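Calreticulin, putative (Trypanosoma cruzi, PDB 5HCF) probably acts as an endoplasmic reticulum chaperone whose globular domain, with a legume lectin fold, binds both carbohydrates and peptides. Local coordinates at residues 69-75 with 224-230; 88-94 with 208-214; 104-109 with 121-125; 131-135 with 175-179; 152-156 with 198-202. All blocks are in the same frame, centred on the assembly; numbering follows the deposited sequence. Where two conformers were deposited one is given.

Contact 1: residues 69-75 with 224-230; sequences LVVSFSV and FKDIVIG
Val-70, Ser-72 and Ser-74 pair with Gly-230, Val-228 and Lys-225 as antiparallel hydrogen-bonded pairs, the two strand axes running 177° apart. The register slips by one residue between Ser-72 and Ser-74, so the pairing holds a beta bulge that takes up Asp-226. Beside it Lys-225 O is gripped twice by Ser-74, by its N at 2.9 Å and by its OG at 3.2 Å. With chi1 at 61°, OG leans over the carbonyl and meets it from above its plane. On the face of Val-71 and Ile-229 the contacts are apolar. Val-75 CG1 sits over the centre of the Phe-224 ring, 3.9 Å from its centroid, while Phe-73 CE2 comes to the edge of that ring at 4.0 Å from CD2. Leu-69 CD1 lies alongside Ile-229 CG2 at 3.7 Å. Helix 233-243 covers the other face at Val-70, Ser-72 and Val-228. Strand 83-91 packs against Val-71 and Ile-229, giving the two-sheet sandwich of the legume lectin fold.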
# COMPACT_ATOMS: atom_id res chain seq x y z
N LEU A 69 -11.93 4.29 6.55
CA LEU A 69 -11.39 3.83 5.28
C LEU A 69 -10.27 2.85 5.57
O LEU A 69 -9.32 3.18 6.28
CB LEU A 69 -10.90 5.00 4.42
CG LEU A 69 -10.35 4.61 3.04
CD1 LEU A 69 -11.48 4.11 2.16
CD2 LEU A 69 -9.63 5.77 2.39
N VAL A 70 -10.40 1.64 5.05
CA VAL A 70 -9.41 0.60 5.27
C VAL A 70 -8.81 0.12 3.95
O VAL A 70 -9.55 -0.24 3.03
CB VAL A 70 -10.01 -0.61 6.02
CG1 VAL A 70 -8.93 -1.62 6.37
CG2 VAL A 70 -10.74 -0.14 7.28
N VAL A 71 -7.48 0.12 3.89
CA VAL A 71 -6.75 -0.34 2.71
C VAL A 71 -5.88 -1.53 3.06
O VAL A 71 -5.17 -1.52 4.06
CB VAL A 71 -5.85 0.77 2.12
CG1 VAL A 71 -5.48 0.45 0.67
CG2 VAL A 71 -6.53 2.12 2.21
N SER A 72 -5.95 -2.57 2.24
CA SER A 72 -5.14 -3.76 2.47
C SER A 72 -4.66 -4.36 1.16
O SER A 72 -5.36 -4.31 0.15
CB SER A 72 -5.94 -4.79 3.27
OG SER A 72 -5.09 -5.80 3.78
N PHE A 73 -3.44 -4.90 1.18
CA PHE A 73 -2.90 -5.63 0.04
C PHE A 73 -1.69 -6.42 0.50
O PHE A 73 -1.14 -6.15 1.57
CB PHE A 73 -2.53 -4.69 -1.11
CG PHE A 73 -1.23 -3.96 -0.90
CD1 PHE A 73 -1.16 -2.84 -0.09
CD2 PHE A 73 -0.07 -4.39 -1.53
CE1 PHE A 73 0.03 -2.17 0.10
CE2 PHE A 73 1.13 -3.72 -1.35
CZ PHE A 73 1.18 -2.61 -0.54
N SER A 74 -1.27 -7.40 -0.30
CA SER A 74 -0.10 -8.19 0.03
C SER A 74 0.95 -8.10 -1.08
O SER A 74 0.62 -7.96 -2.25
CB SER A 74 -0.48 -9.65 0.27
OG SER A 74 -1.07 -10.22 -0.88
N VAL A 75 2.22 -8.17 -0.68
CA VAL A 75 3.32 -8.30 -1.64
C VAL A 75 4.21 -9.47 -1.23
O VAL A 75 4.49 -9.65 -0.05
CB VAL A 75 4.20 -7.04 -1.71
CG1 VAL A 75 4.86 -6.94 -3.08
CG2 VAL A 75 3.38 -5.82 -1.42
N PHE A 224 1.86 -9.10 -6.26
CA PHE A 224 0.85 -8.35 -5.52
C PHE A 224 -0.46 -9.13 -5.47
O PHE A 224 -0.85 -9.76 -6.45
CB PHE A 224 0.61 -6.99 -6.16
CG PHE A 224 1.77 -6.04 -6.05
CD1 PHE A 224 2.86 -6.16 -6.90
CD2 PHE A 224 1.78 -5.03 -5.11
CE1 PHE A 224 3.93 -5.29 -6.80
CE2 PHE A 224 2.84 -4.16 -5.00
CZ PHE A 224 3.92 -4.29 -5.85
N LYS A 225 -1.14 -9.10 -4.32
CA LYS A 225 -2.44 -9.75 -4.19
C LYS A 225 -3.43 -8.99 -3.31
O LYS A 225 -3.03 -8.18 -2.47
CB LYS A 225 -2.28 -11.17 -3.64
CG LYS A 225 -1.78 -12.20 -4.63
CD LYS A 225 -1.54 -13.54 -3.96
CE LYS A 225 -2.82 -14.10 -3.36
NZ LYS A 225 -3.92 -14.15 -4.35
N ASP A 226 -4.71 -9.27 -3.53
CA ASP A 226 -5.79 -8.86 -2.64
C ASP A 226 -5.75 -7.40 -2.22
O ASP A 226 -5.62 -7.08 -1.03
CB ASP A 226 -5.78 -9.75 -1.40
CG ASP A 226 -6.00 -11.22 -1.73
OD1 ASP A 226 -7.12 -11.58 -2.16
OD2 ASP A 226 -5.05 -12.01 -1.56
N ILE A 227 -5.87 -6.50 -3.19
CA ILE A 227 -6.04 -5.08 -2.89
C ILE A 227 -7.48 -4.84 -2.45
O ILE A 227 -8.40 -4.81 -3.27
CB ILE A 227 -5.70 -4.19 -4.09
CG1 ILE A 227 -4.25 -4.42 -4.51
CG2 ILE A 227 -5.93 -2.72 -3.75
CD1 ILE A 227 -3.83 -3.66 -5.74
N VAL A 228 -7.67 -4.68 -1.14
CA VAL A 228 -9.00 -4.50 -0.57
C VAL A 228 -9.20 -3.10 -0.02
O VAL A 228 -8.32 -2.54 0.63
CB VAL A 228 -9.27 -5.51 0.56
CG1 VAL A 228 -10.70 -5.40 1.05
CG2 VAL A 228 -8.97 -6.93 0.10
N ILE A 229 -10.37 -2.52 -0.29
CA ILE A 229 -10.72 -1.22 0.25
C ILE A 229 -12.17 -1.21 0.72
O ILE A 229 -13.07 -1.67 0.01
CB ILE A 229 -10.48 -0.10 -0.78
CG1 ILE A 229 -9.06 -0.19 -1.35
CG2 ILE A 229 -10.71 1.28 -0.16
CD1 ILE A 229 -8.74 0.84 -2.40
N GLY A 230 -12.40 -0.68 1.93
CA GLY A 230 -13.71 -0.66 2.53
C GLY A 230 -13.83 0.35 3.66
O GLY A 230 -12.95 1.19 3.86

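Contact 2: residues 88-94 with 208-214; sequences IKLLPSM and LTHVGID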
# COMPACT_ATOMS: atom_id res chain seq x y z
N ILE A 88 1.57 0.45 -3.02
CA ILE A 88 0.52 0.87 -3.95
C ILE A 88 0.13 2.32 -3.69
O ILE A 88 0.51 2.91 -2.67
CB ILE A 88 -0.74 -0.01 -3.83
CG1 ILE A 88 -1.48 0.32 -2.53
CG2 ILE A 88 -0.37 -1.48 -3.90
CD1 ILE A 88 -2.83 -0.36 -2.39
N LYS A 89 -0.62 2.89 -4.63
CA LYS A 89 -1.10 4.27 -4.50
C LYS A 89 -2.61 4.36 -4.73
O LYS A 89 -3.17 3.64 -5.56
CB LYS A 89 -0.38 5.18 -5.50
CG LYS A 89 1.12 5.32 -5.27
CD LYS A 89 1.74 6.23 -6.32
CE LYS A 89 3.14 6.65 -5.94
NZ LYS A 89 3.72 7.56 -6.97
N LEU A 90 -3.25 5.26 -4.00
CA LEU A 90 -4.66 5.56 -4.22
C LEU A 90 -4.78 6.98 -4.74
O LEU A 90 -4.29 7.92 -4.11
CB LEU A 90 -5.47 5.37 -2.93
CG LEU A 90 -5.27 4.04 -2.19
CD1 LEU A 90 -6.10 3.99 -0.92
CD2 LEU A 90 -5.60 2.87 -3.10
N LEU A 91 -5.41 7.15 -5.90
CA LEU A 91 -5.36 8.42 -6.60
C LEU A 91 -6.74 8.96 -6.95
O LEU A 91 -7.64 8.19 -7.28
CB LEU A 91 -4.54 8.29 -7.89
CG LEU A 91 -3.23 7.51 -7.83
CD1 LEU A 91 -3.41 6.07 -8.29
CD2 LEU A 91 -2.16 8.20 -8.67
N PRO A 92 -6.90 10.29 -6.88
CA PRO A 92 -8.07 10.99 -7.42
C PRO A 92 -8.00 11.01 -8.95
O PRO A 92 -7.04 10.48 -9.50
CB PRO A 92 -7.94 12.40 -6.83
CG PRO A 92 -6.48 12.58 -6.61
CD PRO A 92 -5.95 11.22 -6.23
N SER A 93 -9.01 11.59 -9.60
CA SER A 93 -9.12 11.56 -11.06
C SER A 93 -7.79 11.76 -11.78
O SER A 93 -7.12 12.78 -11.61
CB SER A 93 -10.11 12.61 -11.53
OG SER A 93 -10.34 12.49 -12.92
N MET A 94 -7.42 10.78 -12.60
CA MET A 94 -6.19 10.85 -13.39
C MET A 94 -6.31 10.10 -14.71
O MET A 94 -7.22 9.30 -14.89
CB MET A 94 -5.02 10.29 -12.58
CG MET A 94 -5.20 8.83 -12.25
SD MET A 94 -3.64 8.03 -11.83
CE MET A 94 -2.89 7.97 -13.45
N LEU A 208 -11.67 9.30 -4.41
CA LEU A 208 -10.62 8.43 -4.92
C LEU A 208 -11.14 7.65 -6.11
O LEU A 208 -12.23 7.11 -6.07
CB LEU A 208 -10.12 7.48 -3.84
CG LEU A 208 -9.49 8.12 -2.60
CD1 LEU A 208 -9.06 7.05 -1.60
CD2 LEU A 208 -8.33 9.00 -2.99
N THR A 209 -10.33 7.55 -7.16
CA THR A 209 -10.84 7.07 -8.44
C THR A 209 -10.01 5.92 -9.03
O THR A 209 -10.53 5.11 -9.79
CB THR A 209 -10.91 8.21 -9.45
OG1 THR A 209 -11.75 7.84 -10.54
CG2 THR A 209 -9.53 8.55 -9.97
N HIS A 210 -8.73 5.84 -8.68
CA HIS A 210 -7.88 4.77 -9.17
C HIS A 210 -6.99 4.17 -8.09
O HIS A 210 -6.66 4.83 -7.11
CB HIS A 210 -6.98 5.26 -10.31
CG HIS A 210 -7.72 5.65 -11.56
ND1 HIS A 210 -7.94 6.96 -11.91
CD2 HIS A 210 -8.27 4.89 -12.54
CE1 HIS A 210 -8.60 7.00 -13.06
NE2 HIS A 210 -8.82 5.76 -13.45
N VAL A 211 -6.61 2.91 -8.28
CA VAL A 211 -5.48 2.34 -7.57
C VAL A 211 -4.37 2.12 -8.59
O VAL A 211 -4.63 1.67 -9.71
CB VAL A 211 -5.83 1.02 -6.86
CG1 VAL A 211 -6.24 -0.04 -7.87
CG2 VAL A 211 -4.65 0.53 -6.04
N GLY A 212 -3.14 2.43 -8.22
CA GLY A 212 -2.02 2.25 -9.13
C GLY A 212 -0.80 1.64 -8.48
O GLY A 212 -0.55 1.85 -7.29
N ILE A 213 -0.04 0.89 -9.27
CA ILE A 213 1.24 0.38 -8.82
C ILE A 213 2.34 1.09 -9.58
O ILE A 213 2.51 0.90 -10.79
CB ILE A 213 1.36 -1.14 -9.02
CG1 ILE A 213 0.50 -1.87 -7.98
CG2 ILE A 213 2.80 -1.59 -8.88
CD1 ILE A 213 0.24 -3.33 -8.30
N ASP A 214 3.09 1.91 -8.86
CA ASP A 214 4.16 2.71 -9.43
C ASP A 214 5.43 2.44 -8.63
O ASP A 214 5.66 3.08 -7.60
CB ASP A 214 3.79 4.19 -9.41
CG ASP A 214 4.99 5.10 -9.61
OD1 ASP A 214 5.88 4.75 -10.41
OD2 ASP A 214 5.05 6.15 -8.93
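Leu-91 O is gripped by two successive amides, Thr-209 N at 2.8 Å and His-210 N at 2.9 Å. Both face the same residue, which makes a classic beta bulge at the start of strand 208-217. Beyond it the antiparallel pairing is regular through Leu-90 with Val-211 and Lys-89 with Gly-212. The extended Lys-89 chain reaches past Gly-212, and its NZ meets Asp-214 OD2 at 2.8 Å on the anti lone pair. Leu-91 folds over the glycine, with CD1 3.7 Å from Gly-212 N. Met-94 CG comes within 3.3 Å of His-210 ND1, and its sulfur stays oblique to the ring. The opposite face is apolar: Leu-90 CD2 touches Val-211 CG2 at 3.9 Å and is backed by strands 69-76 and 223-230. The salt bridge should hold the two charged ends together on the face they share with Leu-91 and Gly-212. This is consistent with the carbohydrate site of mammalian calreticulin, where a lysine and an aspartate appear to take the same places.

Contact 3: residues 104-109 with 121-125; sequences KYWLMF and HIILH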
# COMPACT_ATOMS: atom_id res chain seq x y z
N LYS A 104 -0.52 12.97 -9.10
CA LYS A 104 -1.00 13.29 -7.77
C LYS A 104 -1.76 12.11 -7.16
O LYS A 104 -2.74 11.63 -7.72
CB LYS A 104 -1.91 14.52 -7.79
CG LYS A 104 -2.68 14.73 -6.49
CD LYS A 104 -3.43 16.05 -6.47
CE LYS A 104 -4.17 16.25 -5.15
NZ LYS A 104 -4.88 17.56 -5.08
N TYR A 105 -1.28 11.65 -6.01
CA TYR A 105 -1.97 10.61 -5.26
C TYR A 105 -2.46 11.18 -3.93
O TYR A 105 -2.03 12.25 -3.53
CB TYR A 105 -1.06 9.40 -5.02
CG TYR A 105 0.22 9.74 -4.27
CD1 TYR A 105 1.38 10.05 -4.96
CD2 TYR A 105 0.25 9.76 -2.89
CE1 TYR A 105 2.54 10.37 -4.28
CE2 TYR A 105 1.40 10.08 -2.20
CZ TYR A 105 2.55 10.38 -2.91
OH TYR A 105 3.70 10.70 -2.24
N TRP A 106 -3.37 10.47 -3.28
CA TRP A 106 -3.77 10.81 -1.92
C TRP A 106 -2.97 9.98 -0.93
O TRP A 106 -2.55 10.47 0.11
CB TRP A 106 -5.26 10.59 -1.69
CG TRP A 106 -5.67 10.76 -0.24
CD1 TRP A 106 -5.66 11.93 0.48
CD2 TRP A 106 -6.13 9.74 0.66
NE1 TRP A 106 -6.09 11.69 1.76
CE2 TRP A 106 -6.39 10.36 1.90
CE3 TRP A 106 -6.36 8.37 0.53
CZ2 TRP A 106 -6.86 9.65 3.01
CZ3 TRP A 106 -6.83 7.67 1.63
CH2 TRP A 106 -7.07 8.31 2.85
N LEU A 107 -2.78 8.70 -1.26
CA LEU A 107 -2.06 7.78 -0.40
C LEU A 107 -1.02 6.95 -1.15
O LEU A 107 -1.29 6.41 -2.22
CB LEU A 107 -3.04 6.85 0.32
CG LEU A 107 -2.46 5.78 1.27
CD1 LEU A 107 -1.94 6.40 2.57
CD2 LEU A 107 -3.50 4.69 1.56
N MET A 108 0.18 6.87 -0.58
CA MET A 108 1.19 5.93 -1.03
C MET A 108 1.52 5.01 0.13
O MET A 108 2.01 5.45 1.17
CB MET A 108 2.44 6.66 -1.52
CG MET A 108 3.60 5.73 -1.88
SD MET A 108 4.93 6.58 -2.74
CE MET A 108 6.37 5.78 -2.02
N PHE A 109 1.23 3.72 -0.05
CA PHE A 109 1.24 2.78 1.07
C PHE A 109 1.85 1.43 0.70
O PHE A 109 1.43 0.79 -0.26
CB PHE A 109 -0.21 2.60 1.56
CG PHE A 109 -0.37 1.57 2.63
CD1 PHE A 109 0.38 1.62 3.79
CD2 PHE A 109 -1.30 0.54 2.48
CE1 PHE A 109 0.22 0.66 4.77
CE2 PHE A 109 -1.47 -0.41 3.45
CZ PHE A 109 -0.71 -0.36 4.60
N HIS A 121 6.00 2.60 3.74
CA HIS A 121 5.54 3.93 3.40
C HIS A 121 4.09 4.12 3.81
O HIS A 121 3.24 3.30 3.48
CB HIS A 121 5.65 4.20 1.90
CG HIS A 121 7.05 4.42 1.42
ND1 HIS A 121 7.83 5.46 1.87
CD2 HIS A 121 7.79 3.74 0.51
CE1 HIS A 121 9.01 5.41 1.27
NE2 HIS A 121 9.01 4.38 0.44
N ILE A 122 3.83 5.20 4.53
CA ILE A 122 2.47 5.68 4.69
C ILE A 122 2.49 7.17 4.41
O ILE A 122 2.66 7.98 5.33
CB ILE A 122 1.90 5.40 6.08
CG1 ILE A 122 2.02 3.92 6.42
CG2 ILE A 122 0.44 5.84 6.13
CD1 ILE A 122 1.45 3.56 7.77
N ILE A 123 2.31 7.54 3.15
CA ILE A 123 2.46 8.92 2.72
C ILE A 123 1.10 9.51 2.34
O ILE A 123 0.41 9.00 1.46
CB ILE A 123 3.42 9.05 1.52
CG1 ILE A 123 4.78 8.44 1.87
CG2 ILE A 123 3.58 10.50 1.11
CD1 ILE A 123 5.82 8.61 0.79
N LEU A 124 0.73 10.58 3.03
CA LEU A 124 -0.56 11.22 2.80
C LEU A 124 -0.37 12.56 2.11
O LEU A 124 0.43 13.39 2.54
CB LEU A 124 -1.31 11.41 4.11
CG LEU A 124 -1.89 10.17 4.78
CD1 LEU A 124 -2.25 10.48 6.23
CD2 LEU A 124 -3.11 9.68 4.01
N HIS A 125 -1.11 12.78 1.03
CA HIS A 125 -1.11 14.08 0.40
C HIS A 125 -2.10 14.96 1.15
O HIS A 125 -3.29 14.68 1.18
CB HIS A 125 -1.48 14.02 -1.08
CG HIS A 125 -1.44 15.35 -1.75
ND1 HIS A 125 -0.32 15.82 -2.41
CD2 HIS A 125 -2.35 16.35 -1.82
CE1 HIS A 125 -0.56 17.03 -2.88
NE2 HIS A 125 -1.79 17.37 -2.53
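Leu-107 to Phe-109 and Ile-122 to Leu-124 face each other in the beta hairpin of strands 107-114 and 117-126. It lies in the seven-stranded sheet of the lectin sandwich. Met-108 and Ile-123 exchange two backbone bonds, and His-125 N reaches Trp-106 O at 2.9 Å. On the other side of the first strand, Trp-106 and Leu-107 both face Leu-90, a classic beta bulge.

The two faces differ. On one, Tyr-105 has CG between the backbone N and the carbonyl carbon (chi1 58°), which brings its ring edge to Ile-123, with OH 3.4 Å from CG2. In one of two modelled conformers, Met-108 CE lies over a face of the His-121 ring, 3.5 Å from CD2. His-121 NE2 is held by Asp-112, and the ring meets Tyr-87 edge-to-face. Tyr-105, Met-108 and Ile-123 share this face with Lys-89, and their positions match the carbohydrate site of mammalian calreticulin, so a similar role is likely.

The other face is buried against strands 69-76 and 145-152. Leu-124 CD2 makes a CH-pi contact over the six-membered ring of Trp-106, 4.2 Å from its centroid, and also touches Leu-107 CD1 at 3.8 Å. At the far end the Phe-109 ring meets Ile-122 with its edge, CD1 lying 3.9 Å from CG1.

Contact 4: residues 131-135 with 175-179; sequences REWSK and DWSLL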
# COMPACT_ATOMS: atom_id res chain seq x y z
N ARG A 131 3.07 14.07 2.65
CA ARG A 131 3.56 14.04 4.02
C ARG A 131 4.02 12.65 4.39
O ARG A 131 3.21 11.72 4.43
CB ARG A 131 2.48 14.51 5.01
CG ARG A 131 1.76 15.77 4.59
CD ARG A 131 2.66 16.99 4.65
NE ARG A 131 2.02 18.15 4.02
CZ ARG A 131 2.03 19.38 4.52
NH1 ARG A 131 2.64 19.62 5.67
NH2 ARG A 131 1.43 20.36 3.87
N GLU A 132 5.32 12.49 4.62
CA GLU A 132 5.86 11.19 5.00
C GLU A 132 5.57 10.85 6.47
O GLU A 132 5.73 11.69 7.36
CB GLU A 132 7.36 11.14 4.74
CG GLU A 132 7.73 11.22 3.26
CD GLU A 132 9.22 11.05 3.02
OE1 GLU A 132 9.58 10.38 2.02
OE2 GLU A 132 10.02 11.57 3.82
N TRP A 133 5.13 9.62 6.70
CA TRP A 133 4.89 9.09 8.03
C TRP A 133 6.13 9.23 8.92
O TRP A 133 7.22 8.82 8.54
CB TRP A 133 4.47 7.62 7.92
CG TRP A 133 3.95 6.98 9.17
CD1 TRP A 133 3.36 7.60 10.23
CD2 TRP A 133 3.96 5.58 9.47
NE1 TRP A 133 3.01 6.67 11.18
CE2 TRP A 133 3.36 5.42 10.73
CE3 TRP A 133 4.41 4.44 8.79
CZ2 TRP A 133 3.20 4.18 11.34
CZ3 TRP A 133 4.26 3.20 9.39
CH2 TRP A 133 3.66 3.08 10.65
N SER A 134 5.95 9.82 10.10
CA SER A 134 7.07 10.06 11.00
C SER A 134 7.67 8.77 11.57
O SER A 134 8.85 8.75 11.93
CB SER A 134 6.66 10.98 12.15
OG SER A 134 5.72 10.35 13.00
N LYS A 135 6.88 7.71 11.67
CA LYS A 135 7.36 6.45 12.24
C LYS A 135 7.99 5.57 11.17
O LYS A 135 7.50 5.51 10.04
CB LYS A 135 6.22 5.70 12.94
CG LYS A 135 5.63 6.46 14.11
CD LYS A 135 4.87 5.55 15.05
CE LYS A 135 4.59 6.26 16.37
NZ LYS A 135 3.64 5.51 17.24
N ASP A 175 1.49 11.87 14.38
CA ASP A 175 2.48 11.02 13.71
C ASP A 175 2.81 11.46 12.28
O ASP A 175 3.60 10.80 11.60
CB ASP A 175 2.02 9.57 13.70
CG ASP A 175 1.78 9.03 15.09
OD1 ASP A 175 2.21 9.68 16.06
OD2 ASP A 175 1.17 7.95 15.22
N TRP A 176 2.18 12.54 11.82
CA TRP A 176 2.57 13.22 10.58
C TRP A 176 2.76 14.70 10.88
O TRP A 176 2.29 15.19 11.90
CB TRP A 176 1.51 13.05 9.49
CG TRP A 176 1.50 11.73 8.80
CD1 TRP A 176 2.04 11.44 7.57
CD2 TRP A 176 0.90 10.51 9.27
NE1 TRP A 176 1.82 10.12 7.26
CE2 TRP A 176 1.12 9.53 8.28
CE3 TRP A 176 0.20 10.16 10.42
CZ2 TRP A 176 0.67 8.22 8.42
CZ3 TRP A 176 -0.24 8.86 10.56
CH2 TRP A 176 -0.00 7.90 9.57
N SER A 177 3.43 15.42 9.98
CA SER A 177 3.49 16.88 10.08
C SER A 177 2.43 17.49 9.16
O SER A 177 2.72 17.88 8.03
CB SER A 177 4.87 17.41 9.71
OG SER A 177 5.87 16.83 10.53
N LEU A 178 1.20 17.56 9.67
CA LEU A 178 0.08 18.05 8.88
C LEU A 178 -0.29 19.47 9.26
O LEU A 178 -0.52 20.30 8.38
CB LEU A 178 -1.14 17.13 9.06
CG LEU A 178 -0.90 15.67 8.72
CD1 LEU A 178 -2.14 14.81 8.99
CD2 LEU A 178 -0.46 15.55 7.26
N LEU A 179 -0.35 19.74 10.55
CA LEU A 179 -0.83 21.03 11.03
C LEU A 179 0.28 21.89 11.63
O LEU A 179 1.40 21.41 11.85
CB LEU A 179 -1.95 20.82 12.05
CG LEU A 179 -3.18 20.05 11.54
CD1 LEU A 179 -4.18 19.85 12.65
CD2 LEU A 179 -3.83 20.77 10.36
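Trp-133 and Trp-176 form an offset stack where edge strand 129-132 gives way to a loop and meets the chain leaving helix 172-175. The five-membered ring of Trp-133 lies over the six-membered ring of Trp-176, with centroids 4.2 Å apart and planes at 20°. The nearest atoms are Trp-133 CD1 and Trp-176 CZ2, at 3.3 Å. Trp-133 has CG anti to its backbone N (chi1 -170°), which swings the indole across its partner. Both indole nitrogens have partners outside the pair: Trp-176 NE1 bonds to Ile-122 O, and Trp-133 NE1 to Tyr-158 OH. The same Tyr-158 hydroxyl bonds to Asp-175 OD2, and its ring meets Trp-176 edge-to-face.

Next to the stack, Asp-175 O is held by two groups of Ser-134. The backbone N approaches at 3.0 Å nearly along the carbonyl direction, while OG, at 2.6 Å, comes from above the carbonyl plane. Lys-135 NZ is 4.0 Å from Asp-175 OD2, beyond a salt bridge.

Farther along, Arg-131 CG lies 3.5 Å from Leu-178 CD2. The bend at chi2 (-69°) then carries the guanidinium toward Ser-177 O, which NH1 meets at 2.9 Å in the carbonyl plane, though the N-H points only loosely at it. These contacts join 129-132, the outermost strand of the seven-stranded sheet, to the loop after helix 172-175, at an edge of the legume lectin fold.

Contact 5: residues 152-156 with 198-202; sequences IAADN and DSELH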
# COMPACT_ATOMS: atom_id res chain seq x y z
N ILE A 152 -7.76 4.18 8.41
CA ILE A 152 -7.92 5.61 8.67
C ILE A 152 -9.32 5.86 9.22
O ILE A 152 -10.30 5.76 8.48
CB ILE A 152 -7.70 6.46 7.41
CG1 ILE A 152 -6.35 6.12 6.77
CG2 ILE A 152 -7.77 7.94 7.74
CD1 ILE A 152 -5.18 6.66 7.54
N ALA A 153 -9.40 6.20 10.50
CA ALA A 153 -10.68 6.36 11.18
C ALA A 153 -11.17 7.82 11.13
O ALA A 153 -10.39 8.74 10.90
CB ALA A 153 -10.58 5.89 12.62
N ALA A 154 -12.47 8.01 11.34
CA ALA A 154 -13.10 9.32 11.20
C ALA A 154 -12.81 10.23 12.39
O ALA A 154 -13.16 11.41 12.37
CB ALA A 154 -14.60 9.18 11.02
N ASP A 155 -12.18 9.68 13.42
CA ASP A 155 -11.76 10.49 14.56
C ASP A 155 -10.30 10.91 14.41
O ASP A 155 -9.64 11.27 15.38
CB ASP A 155 -11.97 9.73 15.87
CG ASP A 155 -11.14 8.47 15.96
OD1 ASP A 155 -10.57 8.03 14.94
OD2 ASP A 155 -11.06 7.90 17.07
N ASN A 156 -9.80 10.83 13.18
CA ASN A 156 -8.42 11.18 12.86
C ASN A 156 -7.37 10.29 13.54
O ASN A 156 -6.20 10.66 13.62
CB ASN A 156 -8.15 12.64 13.21
CG ASN A 156 -8.94 13.60 12.34
OD1 ASN A 156 -9.11 13.37 11.14
ND2 ASN A 156 -9.42 14.67 12.94
N ASP A 198 -8.09 20.99 12.17
CA ASP A 198 -8.69 20.26 11.07
C ASP A 198 -9.27 18.93 11.54
O ASP A 198 -8.54 18.01 11.89
CB ASP A 198 -7.69 20.03 9.94
CG ASP A 198 -8.35 19.56 8.66
OD1 ASP A 198 -9.55 19.21 8.70
OD2 ASP A 198 -7.68 19.55 7.61
N SER A 199 -10.60 18.84 11.55
CA SER A 199 -11.26 17.62 11.97
C SER A 199 -11.38 16.64 10.81
O SER A 199 -11.85 15.52 10.98
CB SER A 199 -12.65 17.93 12.53
OG SER A 199 -13.48 18.48 11.52
N GLU A 200 -10.93 17.05 9.62
CA GLU A 200 -11.04 16.22 8.43
C GLU A 200 -9.69 15.84 7.83
O GLU A 200 -9.56 15.70 6.62
CB GLU A 200 -11.88 16.94 7.36
CG GLU A 200 -13.30 17.29 7.79
CD GLU A 200 -14.13 17.88 6.66
OE1 GLU A 200 -13.57 18.64 5.84
OE2 GLU A 200 -15.35 17.58 6.60
N LEU A 201 -8.68 15.68 8.69
CA LEU A 201 -7.39 15.16 8.25
C LEU A 201 -7.56 13.83 7.54
O LEU A 201 -6.96 13.58 6.49
CB LEU A 201 -6.43 15.01 9.43
CG LEU A 201 -5.96 16.28 10.12
CD1 LEU A 201 -5.08 15.94 11.31
CD2 LEU A 201 -5.23 17.20 9.14
N HIS A 202 -8.37 12.96 8.14
CA HIS A 202 -8.61 11.62 7.61
C HIS A 202 -9.28 11.62 6.24
O HIS A 202 -9.10 10.69 5.46
CB HIS A 202 -9.49 10.83 8.58
CG HIS A 202 -10.95 11.14 8.46
ND1 HIS A 202 -11.78 10.44 7.61
CD2 HIS A 202 -11.72 12.09 9.04
CE1 HIS A 202 -13.01 10.93 7.70
NE2 HIS A 202 -12.99 11.93 8.56
O HOH W 1 -11.72 7.67 7.08
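Asn-156 reaches across to the 198-202 loop with both ends of its amide. Its OD1 takes the backbone N of His-202 at 3.1 Å, and its ND2 makes a weak bond to Ser-199 O at 3.2 Å. CG lies anti to the carbonyl carbon (chi1 -66°), which directs the amide out of the turn. Together the two bonds favour this orientation of the amide.

His-202 is modelled in two conformers. In one of them its chi1 of 81° places the ring between N and the carbonyl carbon and lays one face flat on the turn. Ala-154 CA then sits over the ring centre, a CH-pi contact at 3.7 Å from the centroid. Asn-156 OD1 lies at the ring edge, 3.6 Å from CD2. A water joins the ring ND1 to Ile-152 O, 2.8 Å from each. Ile-152 CG2 touches His-202 CB at 3.5 Å.

Asp-198 OD1 accepts from Glu-200 N at 2.7 Å, an Asx turn, and its OD2 bonds to Tyr-126 OH. The Leu-201 side chain packs on Leu-178 and Leu-179. Ala-153 to Asn-156 form a type I beta turn joining strands 145-152 and 157-162, packed against the 198-202 loop at the rim of the lectin sandwich.

In the fold
Contacts 1 and 3 are buried in the sandwich; contact 2 is partly buried, with its Leu-90 face in the core. Contact 1 belongs to one sheet, contacts 2 and 3 to the other, where strands 83-91 and 107-114 are neighbours. Phe-73 of contact 1 packs on Ile-88 of contact 2, and Leu-69 packs on Trp-106 of contact 3, so the sheets meet through apolar side chains. Contacts 2 and 3 add a mixed polar and aromatic face. Contact 4 extends the sheet of contact 3 through strand 129-132 but relies on indole stacking and carbonyl grips. Contact 5, more peripheral, combines turns, an amide and a water. It touches contact 4 through Leu-201 and contact 1 through Ile-152.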